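PDB 3OEP: urea carboxylase from Thermus thermophilus, which is of unknown function, resembles the KipI and KipA proteins with cyclophilin-like domains, and may bind ATP. Local coordinates for residues D254-S257 against A258-A261; R359-W362 against A363-L367; A17-R20 against A21-A25; G118-P121 against G122-F125; L394-G397 against P398-G402. One frame throughout, in Å; residues are numbered along the deposited sequence. Where two conformers were deposited one is given.

Contact 1 of 5, residues D254-S257 against A258-A261; sequences DAPS and ARLA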
loop_
_atom_site.group_PDB
_atom_site.type_symbol
_atom_site.label_atom_id
_atom_site.label_comp_id
_atom_site.label_asym_id
_atom_site.label_seq_id
_atom_site.Cartn_x
_atom_site.Cartn_y
_atom_site.Cartn_z
ATOM N N ASP A 254 -7.540 -11.194 0.039
ATOM C CA ASP A 254 -8.096 -12.333 -0.691
ATOM C C ASP A 254 -9.402 -11.848 -1.322
ATOM O O ASP A 254 -10.481 -11.972 -0.739
ATOM C CB ASP A 254 -8.291 -13.512 0.273
ATOM C CG ASP A 254 -9.032 -14.701 -0.345
ATOM O OD1 ASP A 254 -9.344 -14.715 -1.560
ATOM O OD2 ASP A 254 -9.317 -15.634 0.430
ATOM N N ALA A 255 -9.280 -11.253 -2.507
ATOM C CA ALA A 255 -10.407 -10.571 -3.147
ATOM C C ALA A 255 -11.558 -11.509 -3.535
ATOM O O ALA A 255 -12.726 -11.154 -3.358
ATOM C CB ALA A 255 -9.926 -9.767 -4.363
ATOM N N PRO A 256 -11.250 -12.713 -4.058
ATOM C CA PRO A 256 -12.365 -13.610 -4.381
ATOM C C PRO A 256 -13.237 -13.972 -3.170
ATOM O O PRO A 256 -14.463 -14.086 -3.296
ATOM C CB PRO A 256 -11.669 -14.852 -4.938
ATOM C CG PRO A 256 -10.391 -14.337 -5.502
ATOM C CD PRO A 256 -9.972 -13.198 -4.616
ATOM N N SER A 257 -12.615 -14.140 -2.008
ATOM C CA SER A 257 -13.371 -14.420 -0.789
ATOM C C SER A 257 -14.225 -13.228 -0.382
ATOM O O SER A 257 -15.385 -13.403 0.012
ATOM C CB SER A 257 -12.445 -14.841 0.350
ATOM O OG SER A 257 -11.856 -16.089 0.042
ATOM N N ALA A 258 -13.664 -12.022 -0.484
ATOM C CA ALA A 258 -14.419 -10.806 -0.176
ATOM C C ALA A 258 -15.626 -10.665 -1.101
ATOM O O ALA A 258 -16.744 -10.371 -0.661
ATOM C CB ALA A 258 -13.526 -9.570 -0.288
ATOM N N ARG A 259 -15.394 -10.863 -2.393
ATOM C CA ARG A 259 -16.464 -10.767 -3.375
ATOM C C ARG A 259 -17.564 -11.799 -3.117
ATOM O O ARG A 259 -18.745 -11.482 -3.256
ATOM C CB ARG A 259 -15.904 -10.900 -4.794
ATOM C CG ARG A 259 -15.094 -9.680 -5.227
ATOM C CD ARG A 259 -14.913 -9.626 -6.739
ATOM N NE ARG A 259 -13.893 -10.559 -7.211
ATOM C CZ ARG A 259 -12.582 -10.316 -7.224
ATOM N NH1 ARG A 259 -12.095 -9.161 -6.779
ATOM N NH2 ARG A 259 -11.747 -11.243 -7.683
ATOM N N LEU A 260 -17.175 -13.016 -2.733
ATOM C CA LEU A 260 -18.134 -14.078 -2.421
ATOM C C LEU A 260 -19.022 -13.702 -1.232
ATOM O O LEU A 260 -20.245 -13.876 -1.284
ATOM C CB LEU A 260 -17.418 -15.406 -2.142
ATOM C CG LEU A 260 -18.320 -16.592 -1.764
ATOM C CD1 LEU A 260 -19.404 -16.791 -2.805
ATOM C CD2 LEU A 260 -17.511 -17.864 -1.580
ATOM N N ALA A 261 -18.405 -13.210 -0.161
ATOM C CA ALA A 261 -19.151 -12.760 1.016
ATOM C C ALA A 261 -20.200 -11.710 0.648
ATOM O O ALA A 261 -21.360 -11.820 1.038
ATOM C CB ALA A 261 -18.198 -12.221 2.084
#
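The guanidinium group of Arg-259 folds back over the first turn of its own helix and lies against Ala-255 and Pro-256. Its CG is anti to the carbonyl carbon (chi1 -71°), and the chain bends at chi3, which turns the charged end toward the N-terminus. One face of the planar group then sits over Ala-255 O, 3.9 Å from the plane and over its centre, with Pro-256 N beneath the same face but nearer the rim. NH1 touches the methyl of Ala-255, with CB 3.3 Å away, whereas NH2 passes the proline ring, 4.0 Å from Pro-256 CG. These are packing contacts; Ala-255 O is already the acceptor for Arg-259 N, in a bond of 2.9 Å that is nearly straight at 169°. With an alanine in place of Arg-259, the Ala-255 methyl and the Pro-256 ring would probably lose the flat group that lies over them.

At the foot of the same turn the polar atoms are arranged differently. Asp-254 OD2 accepts from Ser-257 OG at 2.6 Å, approached from above the carboxylate plane, and OD2 also takes a bond from Gln-482. Asp-254 OD1 receives a weak bond from Ser-257 N, 3.4 Å long. The carboxylate therefore engages both the backbone and the side chain of one residue, and its negative charge probably suits the positive end of the helix. Asp-254 and Pro-256 also meet Trp-478 of helix 477-480. An N-cap aspartate followed by a proline in the first turn is a classic way to start an alpha helix, here 255-264.

Contact 2 of 5, residues R359-W362 against A363-L367; sequences RPLW and AGDVL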
loop_
_atom_site.group_PDB
_atom_site.type_symbol
_atom_site.label_atom_id
_atom_site.label_comp_id
_atom_site.label_asym_id
_atom_site.label_seq_id
_atom_site.Cartn_x
_atom_site.Cartn_y
_atom_site.Cartn_z
ATOM N N ARG A 359 -8.295 3.117 10.077
ATOM C CA ARG A 359 -7.631 2.412 11.168
ATOM C C ARG A 359 -8.279 1.058 11.391
ATOM O O ARG A 359 -9.402 0.836 10.939
ATOM C CB ARG A 359 -7.743 3.214 12.462
ATOM C CG ARG A 359 -9.172 3.503 12.868
ATOM C CD ARG A 359 -9.263 4.021 14.280
ATOM N NE ARG A 359 -10.630 4.438 14.581
ATOM C CZ ARG A 359 -11.628 3.613 14.897
ATOM N NH1 ARG A 359 -11.438 2.299 14.973
ATOM N NH2 ARG A 359 -12.834 4.119 15.151
ATOM N N PRO A 360 -7.597 0.166 12.122
ATOM C CA PRO A 360 -8.265 -1.060 12.538
ATOM C C PRO A 360 -9.392 -0.788 13.534
ATOM O O PRO A 360 -9.399 0.250 14.217
ATOM C CB PRO A 360 -7.148 -1.874 13.201
ATOM C CG PRO A 360 -5.875 -1.223 12.773
ATOM C CD PRO A 360 -6.200 0.207 12.582
ATOM N N LEU A 361 -10.335 -1.715 13.612
ATOM C CA LEU A 361 -11.445 -1.558 14.536
ATOM C C LEU A 361 -10.949 -1.610 15.977
ATOM O O LEU A 361 -9.946 -2.279 16.288
ATOM C CB LEU A 361 -12.525 -2.613 14.293
ATOM C CG LEU A 361 -13.137 -2.617 12.888
ATOM C CD1 LEU A 361 -14.127 -3.764 12.751
ATOM C CD2 LEU A 361 -13.805 -1.278 12.574
ATOM N N TRP A 362 -11.651 -0.858 16.823
ATOM C CA TRP A 362 -11.391 -0.737 18.254
ATOM C C TRP A 362 -12.606 -1.255 19.001
ATOM O O TRP A 362 -13.728 -1.150 18.508
ATOM C CB TRP A 362 -11.311 0.729 18.660
ATOM C CG TRP A 362 -10.058 1.452 18.410
ATOM C CD1 TRP A 362 -8.801 0.938 18.343
ATOM C CD2 TRP A 362 -9.928 2.869 18.282
ATOM N NE1 TRP A 362 -7.892 1.952 18.140
ATOM C CE2 TRP A 362 -8.561 3.148 18.101
ATOM C CE3 TRP A 362 -10.842 3.931 18.287
ATOM C CZ2 TRP A 362 -8.080 4.449 17.924
ATOM C CZ3 TRP A 362 -10.366 5.224 18.112
ATOM C CH2 TRP A 362 -8.997 5.469 17.930
ATOM N N ALA A 363 -12.387 -1.752 20.213
ATOM C CA ALA A 363 -13.489 -2.051 21.122
ATOM C C ALA A 363 -14.382 -0.818 21.242
ATOM O O ALA A 363 -13.884 0.302 21.411
ATOM C CB ALA A 363 -12.958 -2.462 22.499
ATOM N N GLY A 364 -15.690 -1.019 21.109
ATOM C CA GLY A 364 -16.668 0.061 21.238
ATOM C C GLY A 364 -17.106 0.681 19.923
ATOM O O GLY A 364 -18.057 1.464 19.899
ATOM N N ASP A 365 -16.422 0.351 18.826
ATOM C CA ASP A 365 -16.830 0.842 17.512
ATOM C C ASP A 365 -18.230 0.339 17.190
ATOM O O ASP A 365 -18.539 -0.841 17.390
ATOM C CB ASP A 365 -15.876 0.378 16.403
ATOM C CG ASP A 365 -14.613 1.219 16.307
ATOM O OD1 ASP A 365 -14.574 2.352 16.835
ATOM O OD2 ASP A 365 -13.644 0.743 15.681
ATOM N N VAL A 366 -19.063 1.235 16.678
ATOM C CA VAL A 366 -20.369 0.861 16.146
ATOM C C VAL A 366 -20.349 1.055 14.633
ATOM O O VAL A 366 -20.038 2.150 14.145
ATOM C CB VAL A 366 -21.491 1.688 16.775
ATOM C CG1 VAL A 366 -22.825 1.392 16.100
ATOM C CG2 VAL A 366 -21.568 1.394 18.265
ATOM N N LEU A 367 -20.649 -0.014 13.905
ATOM C CA LEU A 367 -20.723 0.031 12.442
ATOM C C LEU A 367 -22.175 0.016 12.015
ATOM O O LEU A 367 -22.999 -0.658 12.641
ATOM C CB LEU A 367 -20.015 -1.167 11.826
ATOM C CG LEU A 367 -18.567 -1.401 12.256
ATOM C CD1 LEU A 367 -17.936 -2.485 11.382
ATOM C CD2 LEU A 367 -17.758 -0.122 12.200
#
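Arg-359 meets Asp-365 because CG of the arginine stands between its backbone N and carbonyl carbon (chi1 58°) and the chain then runs extended to NE, while the aspartate comes from the opposite direction with its CG anti to the carbonyl carbon (chi1 -81°). The guanidinium meets the carboxylate edge to edge through NH1 and NH2, the planes 30° apart. NH1 reaches Asp-365 OD2 at 2.8 Å through the syn lone pair, almost straight, and NH2 meets OD1 at 3.0 Å, somewhat out of both planes.

OD2 has a second donor: Trp-362 N, also 2.8 Å away, comes in from above the carboxylate plane. The backbone answers with Asp-365 N bonded to Trp-362 O at 3.1 Å, closing a type II beta turn whose third residue, Gly-364, takes a positive phi. Trp-362 also lays its CE3 over one face of the Arg-359 guanidinium, 3.5 Å above the plane. Leu-361 and Leu-367 meet tip to tip, CD2 to CD2 at 4.1 Å.

NH1 also bonds Pro-360 O, and NE makes a salt bridge to Glu-212. With three donors fixing its carboxylate, Asp-365 probably stays ionised, and the turn leading into strand 366-368 is tied by charge as well as by its backbone bond.

Contact 3 of 5, residues A17-R20 against A21-A25; sequences ANRR and ALALA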
loop_
_atom_site.group_PDB
_atom_site.type_symbol
_atom_site.label_atom_id
_atom_site.label_comp_id
_atom_site.label_asym_id
_atom_site.label_seq_id
_atom_site.Cartn_x
_atom_site.Cartn_y
_atom_site.Cartn_z
ATOM N N ALA A 17 13.458 13.177 -19.297
ATOM C CA ALA A 17 12.793 11.870 -19.177
ATOM C C ALA A 17 11.637 11.953 -18.174
ATOM O O ALA A 17 10.552 11.412 -18.406
ATOM C CB ALA A 17 13.782 10.801 -18.764
ATOM N N ASN A 18 11.875 12.651 -17.071
ATOM C CA ASN A 18 10.844 12.856 -16.054
ATOM C C ASN A 18 9.686 13.713 -16.583
ATOM O O ASN A 18 8.527 13.402 -16.317
ATOM C CB ASN A 18 11.472 13.460 -14.798
ATOM C CG ASN A 18 10.478 13.643 -13.669
ATOM O OD1 ASN A 18 10.219 14.768 -13.254
ATOM N ND2 ASN A 18 9.908 12.545 -13.175
ATOM N N ARG A 19 9.990 14.764 -17.353
ATOM C CA ARG A 19 8.943 15.604 -17.962
ATOM C C ARG A 19 8.033 14.774 -18.851
ATOM O O ARG A 19 6.810 14.955 -18.848
ATOM C CB ARG A 19 9.527 16.758 -18.796
ATOM C CG ARG A 19 8.455 17.753 -19.308
ATOM C CD ARG A 19 8.855 18.492 -20.589
ATOM N NE ARG A 19 9.010 17.588 -21.729
ATOM C CZ ARG A 19 8.007 17.157 -22.485
ATOM N NH1 ARG A 19 8.249 16.330 -23.495
ATOM N NH2 ARG A 19 6.766 17.560 -22.245
ATOM N N ARG A 20 8.633 13.866 -19.623
ATOM C CA ARG A 20 7.887 12.980 -20.500
ATOM C C ARG A 20 6.934 12.071 -19.717
ATOM O O ARG A 20 5.747 11.977 -20.047
ATOM C CB ARG A 20 8.861 12.121 -21.304
ATOM C CG ARG A 20 8.216 11.314 -22.384
ATOM C CD ARG A 20 7.889 12.148 -23.588
ATOM N NE ARG A 20 7.663 11.296 -24.751
ATOM C CZ ARG A 20 6.505 11.142 -25.390
ATOM N NH1 ARG A 20 5.407 11.790 -25.006
ATOM N NH2 ARG A 20 6.448 10.331 -26.440
ATOM N N ALA A 21 7.461 11.402 -18.698
ATOM C CA ALA A 21 6.664 10.476 -17.880
ATOM C C ALA A 21 5.533 11.214 -17.170
ATOM O O ALA A 21 4.403 10.714 -17.081
ATOM C CB ALA A 21 7.539 9.759 -16.873
ATOM N N LEU A 22 5.844 12.410 -16.679
ATOM C CA LEU A 22 4.861 13.244 -15.977
ATOM C C LEU A 22 3.755 13.744 -16.890
ATOM O O LEU A 22 2.586 13.730 -16.501
ATOM C CB LEU A 22 5.541 14.442 -15.302
ATOM C CG LEU A 22 5.777 14.373 -13.796
ATOM C CD1 LEU A 22 6.290 13.021 -13.332
ATOM C CD2 LEU A 22 6.734 15.483 -13.383
ATOM N N ALA A 23 4.118 14.195 -18.093
ATOM C CA ALA A 23 3.141 14.711 -19.052
ATOM C C ALA A 23 2.111 13.637 -19.389
ATOM O O ALA A 23 0.905 13.912 -19.481
ATOM C CB ALA A 23 3.836 15.199 -20.325
ATOM N N LEU A 24 2.600 12.414 -19.570
ATOM C CA LEU A 24 1.739 11.285 -19.892
ATOM C C LEU A 24 0.869 10.897 -18.702
ATOM O O LEU A 24 -0.343 10.715 -18.853
ATOM C CB LEU A 24 2.569 10.094 -20.381
ATOM C CG LEU A 24 3.264 10.325 -21.727
ATOM C CD1 LEU A 24 4.192 9.170 -22.078
ATOM C CD2 LEU A 24 2.240 10.548 -22.831
ATOM N N ALA A 25 1.475 10.772 -17.524
ATOM C CA ALA A 25 0.720 10.417 -16.326
ATOM C C ALA A 25 -0.364 11.451 -16.036
ATOM O O ALA A 25 -1.506 11.091 -15.752
ATOM C CB ALA A 25 1.640 10.271 -15.123
#
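Ala-17 to Leu-24 follow regular alpha-helical geometry, with each of the N-H groups of Ala-21, Leu-22, Ala-23 and Leu-24 bonded to the carbonyl four residues earlier, as in Leu-22 N to Asn-18 O at 2.9 Å.

On the buried side, Leu-22 lies across the Asn-18 carboxamide. Its two methyls divide that group between them: CD2 is 3.6 Å from Asn-18 OD1, and CD1 is 3.7 Å from ND2. Asn-18 CG is anti to the backbone N (chi1 -177°), which sets the amide alongside the leucine methyls. Both polar ends are satisfied by other parts of the fold, OD1 by Arg-113 NE and ND2 by Tyr-43 O. Helix 15-30 is amphipathic, and its buried face packs against strands 112-117, 36-42 and 45-50; Leu-22 itself touches Arg-113 and Pro-41. Replacing Leu-22 by an alanine would probably open a gap beside the Asn-18 amide and strip Pro-41 of an apolar neighbour.

A second pair crosses nearer the surface. Arg-20 bends at chi2, and Leu-24 CD1 sits over one face of its guanidinium, 4.1 Å from NH1. Arg-19 turns outward and, in one of its two conformers, NE forms a salt bridge to Glu-16.

Contact 4 of 5, residues G118-P121 against G122-F125; sequences GFTP and GFPF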
loop_
_atom_site.group_PDB
_atom_site.type_symbol
_atom_site.label_atom_id
_atom_site.label_comp_id
_atom_site.label_asym_id
_atom_site.label_seq_id
_atom_site.Cartn_x
_atom_site.Cartn_y
_atom_site.Cartn_z
ATOM N N GLY A 118 5.935 9.515 -3.008
ATOM C CA GLY A 118 5.105 8.501 -2.383
ATOM C C GLY A 118 5.776 7.249 -1.868
ATOM O O GLY A 118 5.110 6.225 -1.723
ATOM N N PHE A 119 7.066 7.308 -1.542
ATOM C CA PHE A 119 7.693 6.164 -0.869
ATOM C C PHE A 119 6.858 5.780 0.366
ATOM O O PHE A 119 6.635 4.600 0.660
ATOM C CB PHE A 119 9.133 6.479 -0.475
ATOM C CG PHE A 119 9.865 5.301 0.086
ATOM C CD1 PHE A 119 10.007 5.145 1.459
ATOM C CD2 PHE A 119 10.390 4.329 -0.759
ATOM C CE1 PHE A 119 10.680 4.043 1.981
ATOM C CE2 PHE A 119 11.057 3.228 -0.247
ATOM C CZ PHE A 119 11.203 3.085 1.124
ATOM N N THR A 120 6.426 6.806 1.091
ATOM C CA THR A 120 5.244 6.742 1.950
ATOM C C THR A 120 4.368 7.886 1.444
ATOM O O THR A 120 4.871 8.766 0.746
ATOM C CB THR A 120 5.589 6.930 3.444
ATOM O OG1 THR A 120 6.200 8.209 3.653
ATOM C CG2 THR A 120 6.547 5.843 3.922
ATOM N N PRO A 121 3.064 7.887 1.764
ATOM C CA PRO A 121 2.206 8.935 1.204
ATOM C C PRO A 121 2.774 10.358 1.354
ATOM O O PRO A 121 3.127 10.775 2.451
ATOM C CB PRO A 121 0.901 8.752 1.982
ATOM C CG PRO A 121 0.856 7.279 2.211
ATOM C CD PRO A 121 2.277 6.871 2.485
ATOM N N GLY A 122 2.898 11.066 0.234
ATOM C CA GLY A 122 3.361 12.456 0.238
ATOM C C GLY A 122 4.864 12.682 0.315
ATOM O O GLY A 122 5.307 13.829 0.262
ATOM N N PHE A 123 5.646 11.604 0.412
ATOM C CA PHE A 123 7.121 11.677 0.529
ATOM C C PHE A 123 7.740 12.077 -0.811
ATOM O O PHE A 123 7.663 11.307 -1.766
ATOM C CB PHE A 123 7.649 10.293 0.931
ATOM C CG PHE A 123 9.075 10.273 1.454
ATOM C CD1 PHE A 123 10.110 10.916 0.792
ATOM C CD2 PHE A 123 9.380 9.539 2.590
ATOM C CE1 PHE A 123 11.414 10.865 1.284
ATOM C CE2 PHE A 123 10.678 9.482 3.080
ATOM C CZ PHE A 123 11.694 10.153 2.429
ATOM N N PRO A 124 8.378 13.260 -0.883
ATOM C CA PRO A 124 8.988 13.683 -2.141
ATOM C C PRO A 124 10.424 13.216 -2.270
ATOM O O PRO A 124 11.192 13.308 -1.314
ATOM C CB PRO A 124 8.959 15.202 -2.038
ATOM C CG PRO A 124 9.158 15.460 -0.570
ATOM C CD PRO A 124 8.486 14.309 0.148
ATOM N N PHE A 125 10.772 12.707 -3.447
ATOM C CA PHE A 125 12.164 12.472 -3.795
ATOM C C PHE A 125 12.576 13.630 -4.689
ATOM O O PHE A 125 12.044 13.792 -5.787
ATOM C CB PHE A 125 12.350 11.137 -4.515
ATOM C CG PHE A 125 12.299 9.918 -3.604
ATOM C CD1 PHE A 125 12.352 10.032 -2.213
ATOM C CD2 PHE A 125 12.245 8.652 -4.151
ATOM C CE1 PHE A 125 12.311 8.901 -1.403
ATOM C CE2 PHE A 125 12.207 7.527 -3.347
ATOM C CZ PHE A 125 12.240 7.649 -1.979
HETATM O O HOH W 1 8.973 9.238 -2.877
#
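Phe-123 O is gripped by two donors: Gly-118 N at 2.8 Å, and a water molecule that donates to it at 2.7 Å. The same water accepts from Phe-119 N at 3.0 Å, so it bridges the two sides of the bend; it also rests over the centre of the Phe-125 ring, 3.3 Å above the plane.

A second backbone bond, Phe-123 N to Thr-120 O at 3.0 Å, closes the type II beta turn from Thr-120 to Phe-123. Gly-122 occupies its third position with a positive phi, where a CB would run into Pro-121 O. The turn lies in the hairpin connection between neighbouring antiparallel strands 112-117 and 124-127 of a cyclophilin-like domain, and Gly-122 also bonds through its backbone to Leu-245.

Three phenylalanines and a threonine supply the side-chain contacts. Phe-119 points CB toward the second segment, while chi1 (-174°, CG anti to the backbone N) leads the ring away; Phe-125 CZ approaches that CB at 3.6 Å, and the two rings cross obliquely with their planes at 33°. Thr-120 OG1 meets the Phe-123 ring at its edge, near the ring plane, 3.6 Å from CD2. Beyond the bend Phe-123 packs edge-to-face with Tyr-160, while Phe-125 meets Trp-168 and lies about 4 Å from a bound glycerol.

Contact 5 of 5, residues L394-G397 against P398-G402; sequences LLPG and PQFAG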
loop_
_atom_site.group_PDB
_atom_site.type_symbol
_atom_site.label_atom_id
_atom_site.label_comp_id
_atom_site.label_asym_id
_atom_site.label_seq_id
_atom_site.Cartn_x
_atom_site.Cartn_y
_atom_site.Cartn_z
ATOM N N LEU A 394 5.009 -17.933 -11.879
ATOM C CA LEU A 394 5.847 -16.741 -11.971
ATOM C C LEU A 394 5.900 -16.228 -13.396
ATOM O O LEU A 394 5.974 -17.012 -14.346
ATOM C CB LEU A 394 7.280 -17.027 -11.518
ATOM C CG LEU A 394 7.612 -17.095 -10.036
ATOM C CD1 LEU A 394 9.114 -17.313 -9.918
ATOM C CD2 LEU A 394 7.181 -15.842 -9.294
ATOM N N LEU A 395 5.862 -14.905 -13.519
ATOM C CA LEU A 395 6.074 -14.196 -14.776
ATOM C C LEU A 395 7.379 -13.409 -14.644
ATOM O O LEU A 395 7.778 -13.059 -13.535
ATOM C CB LEU A 395 4.932 -13.211 -15.024
ATOM C CG LEU A 395 3.509 -13.764 -14.894
ATOM C CD1 LEU A 395 2.484 -12.635 -14.844
ATOM C CD2 LEU A 395 3.226 -14.716 -16.033
ATOM N N PRO A 396 8.047 -13.121 -15.768
ATOM C CA PRO A 396 9.190 -12.211 -15.705
ATOM C C PRO A 396 8.830 -10.835 -15.152
ATOM O O PRO A 396 7.778 -10.281 -15.482
ATOM C CB PRO A 396 9.626 -12.092 -17.169
ATOM C CG PRO A 396 9.186 -13.369 -17.781
ATOM C CD PRO A 396 7.903 -13.731 -17.103
ATOM N N GLY A 397 9.719 -10.301 -14.321
ATOM C CA GLY A 397 9.567 -8.979 -13.741
ATOM C C GLY A 397 10.413 -7.942 -14.457
ATOM O O GLY A 397 11.184 -8.273 -15.361
ATOM N N PRO A 398 10.286 -6.670 -14.052
ATOM C CA PRO A 398 10.984 -5.585 -14.741
ATOM C C PRO A 398 12.515 -5.647 -14.615
ATOM O O PRO A 398 13.223 -5.089 -15.467
ATOM C CB PRO A 398 10.414 -4.326 -14.080
ATOM C CG PRO A 398 9.927 -4.777 -12.757
ATOM C CD PRO A 398 9.428 -6.168 -12.966
ATOM N N GLN A 399 13.019 -6.324 -13.582
ATOM C CA GLN A 399 14.457 -6.549 -13.424
ATOM C C GLN A 399 14.796 -8.026 -13.612
ATOM O O GLN A 399 15.673 -8.568 -12.936
ATOM C CB GLN A 399 14.936 -6.070 -12.053
ATOM C CG GLN A 399 14.985 -4.556 -11.909
ATOM C CD GLN A 399 13.634 -3.936 -11.679
ATOM O OE1 GLN A 399 12.881 -4.367 -10.799
ATOM N NE2 GLN A 399 13.308 -2.911 -12.469
ATOM N N PHE A 400 14.102 -8.666 -14.545
ATOM C CA PHE A 400 14.325 -10.073 -14.836
ATOM C C PHE A 400 15.808 -10.384 -15.029
ATOM O O PHE A 400 16.537 -9.650 -15.710
ATOM C CB PHE A 400 13.550 -10.490 -16.090
ATOM C CG PHE A 400 13.783 -11.914 -16.494
ATOM C CD1 PHE A 400 14.807 -12.246 -17.371
ATOM C CD2 PHE A 400 12.987 -12.926 -15.983
ATOM C CE1 PHE A 400 15.022 -13.569 -17.737
ATOM C CE2 PHE A 400 13.204 -14.244 -16.344
ATOM C CZ PHE A 400 14.216 -14.562 -17.226
ATOM N N ALA A 401 16.232 -11.478 -14.413
ATOM C CA ALA A 401 17.534 -12.076 -14.645
ATOM C C ALA A 401 17.305 -13.572 -14.676
ATOM O O ALA A 401 16.625 -14.106 -13.800
ATOM C CB ALA A 401 18.500 -11.712 -13.523
ATOM N N GLY A 402 17.843 -14.241 -15.685
ATOM C CA GLY A 402 17.650 -15.674 -15.833
ATOM C C GLY A 402 18.052 -16.459 -14.598
ATOM O O GLY A 402 17.339 -17.369 -14.171
#
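Apolar packing joins Pro-396 to Phe-400 across a tight turn. The proline offers CB, which lies 3.7 Å from Phe-400 CD2, and its CA comes next at 3.9 Å from the same ring carbon. Phe-400 points its CB toward the strand end, and CG lies anti to the backbone N (chi1 177°), a setting that swings the ring back beside Pro-396. One ortho carbon does the touching, and the pyrrolidine CB meets the ring obliquely, so most of the ring extends beyond the proline; Phe-400 is largely exposed.

The polar part is a single backbone hydrogen bond, Phe-400 N to Gly-397 O at 3.1 Å. It is bent, 137° at the hydrogen, with the donor 63° out of the carbonyl plane, and this bond closes a type I beta turn from Gly-397 to Phe-400. Pro-398 takes the second position of this turn, where its ring-restricted phi suits the type I shape. Phe-400 CB also lies 3.3 Å from Gly-397 O.

Links to other parts of the chain complete the set. Gln-399 bonds Lys-468 N through OE1 and Glu-438 through NE2, while Pro-398 rests on Tyr-6 and Arg-8 of strand 3-8. The turn carries the chain from strand 390-396 toward helix 402-408, whose N-cap position is taken by Ala-401.

With one bent bond and one small apolar touch between its arms, the turn probably owes its shape largely to the restricted phi of Pro-398 and to the bonds of Gln-399 with residues outside it.

In the fold
Along the chain the order is contact 3, contact 4, contact 1, contact 2, contact 5. The first two fall in the carboxyltransferase C and D region, their centres 18 Å apart: helix 15-30 packs on strand 112-117, which leads through the bend of contact 4 into strand 124-127 of the same seven-stranded sheet. The other three belong to the A and B region. Contact 1 starts helix 255-264, contact 2 feeds strand 366-368, an outer strand of a six-stranded antiparallel sheet, and contact 5 leaves strand 390-396 of another seven-stranded sheet. Contacts 2 and 5 lie about 42 Å apart between centres, on opposite sides of the chain's centre. No two contacts touch; each shapes a separate local element.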